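Local coordinates for protein lasso peptide isopeptidase AtxE2 (Asticcacaulis excentricus, PDB 5TXC) that hydrolyses the isopeptide bond of the threaded lasso peptides astexin-2 and astexin-3, turning them into linear peptides, at residues G349-C354 with L361-E366. Numbering follows the deposited sequence.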
ATOM      1  N   GLY A 349      -2.071 -15.055  -0.086  1.00 24.83           N
ATOM      2  CA  GLY A 349      -2.883 -13.877  -0.357  1.00 22.17           C
ATOM      3  C   GLY A 349      -3.248 -13.069   0.878  1.00 28.66           C
ATOM      4  O   GLY A 349      -2.533 -13.103   1.877  1.00 27.89           O
ATOM      5  N   LEU A 350      -4.353 -12.334   0.826  1.00 27.49           N
ATOM      6  CA  LEU A 350      -4.750 -11.483   1.925  1.00 27.65           C
ATOM      7  C   LEU A 350      -6.244 -11.614   2.085  1.00 28.65           C
ATOM      8  O   LEU A 350      -6.957 -11.901   1.122  1.00 31.00           O
ATOM      9  CB  LEU A 350      -4.413  -9.998   1.706  1.00 30.87           C
ATOM     10  CG  LEU A 350      -3.132  -9.380   2.272  1.00 39.72           C
ATOM     11  CD1 LEU A 350      -3.026  -7.886   1.907  1.00 35.93           C
ATOM     12  CD2 LEU A 350      -3.037  -9.566   3.771  1.00 36.19           C
ATOM     13  N   LEU A 351      -6.698 -11.446   3.322  1.00 29.59           N
ATOM     14  CA  LEU A 351      -8.098 -11.216   3.648  1.00 25.58           C
ATOM     15  C   LEU A 351      -8.192  -9.837   4.271  1.00 28.93           C
ATOM     16  O   LEU A 351      -7.387  -9.511   5.146  1.00 35.20           O
ATOM     17  CB  LEU A 351      -8.621 -12.251   4.627  1.00 24.47           C
ATOM     18  CG  LEU A 351      -8.901 -13.668   4.157  1.00 34.40           C
ATOM     19  CD1 LEU A 351      -9.419 -14.431   5.344  1.00 31.85           C
ATOM     20  CD2 LEU A 351      -9.904 -13.704   3.017  1.00 28.98           C
ATOM     21  N   GLN A 352      -9.126  -9.007   3.815  1.00 26.34           N
ATOM     22  CA  GLN A 352      -9.181  -7.638   4.320  1.00 28.05           C
ATOM     23  C   GLN A 352     -10.569  -7.244   4.827  1.00 27.69           C
ATOM     24  O   GLN A 352     -11.586  -7.577   4.218  1.00 29.26           O
ATOM     25  CB  GLN A 352      -8.717  -6.676   3.239  1.00 29.15           C
ATOM     26  CG  GLN A 352      -7.264  -6.922   2.837  1.00 33.15           C
ATOM     27  CD  GLN A 352      -7.082  -6.999   1.331  1.00 30.29           C
ATOM     28  OE1 GLN A 352      -7.992  -7.405   0.617  1.00 28.83           O
ATOM     29  NE2 GLN A 352      -5.902  -6.621   0.847  1.00 25.04           N
ATOM     30  N   GLY A 353     -10.600  -6.513   5.939  1.00 31.61           N
ATOM     31  CA  GLY A 353     -11.823  -5.896   6.444  1.00 27.95           C
ATOM     32  C   GLY A 353     -12.941  -6.830   6.850  1.00 28.20           C
ATOM     33  O   GLY A 353     -14.089  -6.406   6.900  1.00 30.13           O
ATOM     34  N   CYS A 354     -12.637  -8.082   7.167  1.00 27.75           N
ATOM     35  CA  CYS A 354     -13.643  -9.076   7.520  1.00 31.46           C
ATOM     36  C   CYS A 354     -14.584  -8.622   8.636  1.00 32.44           C
ATOM     37  O   CYS A 354     -14.158  -8.062   9.653  1.00 34.08           O
ATOM     38  CB  CYS A 354     -12.930 -10.354   7.951  1.00 33.07           C
ATOM     39  SG  CYS A 354     -11.902 -11.061   6.641  1.00 31.49           S
ATOM     40  N   LEU A 361     -17.961 -15.098   7.861  1.00 25.00           N
ATOM     41  CA  LEU A 361     -17.121 -13.922   7.746  1.00 31.88           C
ATOM     42  C   LEU A 361     -17.302 -13.391   6.327  1.00 30.70           C
ATOM     43  O   LEU A 361     -17.191 -14.157   5.365  1.00 27.11           O
ATOM     44  CB  LEU A 361     -15.669 -14.299   8.025  1.00 30.74           C
ATOM     45  CG  LEU A 361     -14.787 -13.463   8.935  1.00 34.24           C
ATOM     46  CD1 LEU A 361     -15.494 -13.196  10.240  1.00 30.18           C
ATOM     47  CD2 LEU A 361     -13.549 -14.277   9.199  1.00 29.98           C
ATOM     48  N   ILE A 362     -17.614 -12.104   6.195  1.00 33.06           N
ATOM     49  CA  ILE A 362     -17.623 -11.439   4.890  1.00 31.02           C
ATOM     50  C   ILE A 362     -16.339 -10.631   4.757  1.00 30.10           C
ATOM     51  O   ILE A 362     -16.069  -9.742   5.567  1.00 28.06           O
ATOM     52  CB  ILE A 362     -18.862 -10.554   4.705  1.00 28.43           C
ATOM     53  CG1 ILE A 362     -20.132 -11.423   4.686  1.00 32.17           C
ATOM     54  CG2 ILE A 362     -18.761  -9.761   3.416  1.00 29.94           C
ATOM     55  CD1 ILE A 362     -20.888 -11.432   5.950  1.00 33.47           C
ATOM     56  N   CYS A 363     -15.535 -10.945   3.745  1.00 33.92           N
ATOM     57  CA  CYS A 363     -14.192 -10.386   3.618  1.00 31.62           C
ATOM     58  C   CYS A 363     -13.945  -9.879   2.207  1.00 27.10           C
ATOM     59  O   CYS A 363     -14.484 -10.416   1.242  1.00 27.14           O
ATOM     60  CB  CYS A 363     -13.114 -11.443   3.898  1.00 29.27           C
ATOM     61  SG  CYS A 363     -13.189 -12.225   5.512  1.00 33.31           S
ATOM     62  N   ALA A 364     -13.067  -8.893   2.092  1.00 25.00           N
ATOM     63  CA  ALA A 364     -12.345  -8.710   0.844  1.00 28.84           C
ATOM     64  C   ALA A 364     -11.195  -9.712   0.794  1.00 24.61           C
ATOM     65  O   ALA A 364     -10.552  -9.986   1.813  1.00 28.04           O
ATOM     66  CB  ALA A 364     -11.831  -7.272   0.701  1.00 29.07           C
ATOM     67  N   GLN A 365     -10.970 -10.292  -0.381  1.00 21.34           N
ATOM     68  CA  GLN A 365      -9.947 -11.317  -0.549  1.00 25.63           C
ATOM     69  C   GLN A 365      -9.200 -11.096  -1.862  1.00 24.33           C
ATOM     70  O   GLN A 365      -9.769 -10.681  -2.880  1.00 25.97           O
ATOM     71  CB  GLN A 365     -10.544 -12.736  -0.483  1.00 22.67           C
ATOM     72  CG  GLN A 365      -9.552 -13.869  -0.597  1.00 21.05           C
ATOM     73  CD  GLN A 365      -9.380 -14.361  -2.020  1.00 23.25           C
ATOM     74  OE1 GLN A 365     -10.237 -14.149  -2.876  1.00 25.98           O
ATOM     75  NE2 GLN A 365      -8.261 -15.011  -2.285  1.00 25.04           N
ATOM     76  N   GLU A 366      -7.923 -11.437  -1.830  1.00 24.66           N
ATOM     77  CA  GLU A 366      -6.973 -11.075  -2.867  1.00 26.89           C
ATOM     78  C   GLU A 366      -5.941 -12.182  -2.946  1.00 28.98           C
ATOM     79  O   GLU A 366      -5.570 -12.756  -1.915  1.00 28.47           O
ATOM     80  CB  GLU A 366      -6.328  -9.743  -2.492  1.00 29.83           C
ATOM     81  CG  GLU A 366      -5.469  -9.100  -3.469  1.00 30.46           C
ATOM     82  CD  GLU A 366      -4.873  -7.827  -2.888  1.00 31.91           C
ATOM     83  OE1 GLU A 366      -5.448  -7.293  -1.902  1.00 32.61           O
ATOM     84  OE2 GLU A 366      -3.824  -7.379  -3.400  1.00 32.54           O
TER
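The two arms of a beta hairpin, 349-354 and 361-366, pair antiparallel in a four-stranded blade of the beta-propeller, as in prolyl oligopeptidases, and a disulfide ties them together. L350 and Q352 form hydrogen-bonded pairs with E366 and A364; the shortest bond runs from Q352 N to A364 O (2.6 Å). Between them, in the non-hydrogen-bonded pair, the side chains of L351 and Q365 cross at an angle, with CD2 of L351 3.6 Å from CG of Q365. On the other face, the side chain of Q352 sets CG anti to its carbonyl carbon (chi1 -62°) and bends at chi2, carrying its amide past the methyl of A364 to the extended E366. There NE2 donates to E366 OE1 (2.9 Å), the carboxylate oxygen lying close to the amide plane, although the two groups are turned 41° apart. NE2 also bonds to A54 O, while R372 forms a salt bridge with the same E366 OE1 and F443 N holds OE2. A leucine in place of Q352 would probably leave A54 O without this donor and E366 less firmly oriented. The side chain of E366 lies about 4 Å from that of Y438, the residue that stabilises the alkoxide intermediate, so this end of the hairpin meets the catalytic alpha/beta-hydrolase domain. At G353 the strand turns a corner, and beyond it C354 SG joins C363 SG (2.1 Å), with C354 CB packed 3.8 Å from L361 CG. Strand 350-357 is outermost in its sheet, whereas 360-367 continues the pairing to strand 373-378; M329 of strand 328-335 packs on L350 and L351, and W308 of strand 304-310 meets C354 and L361.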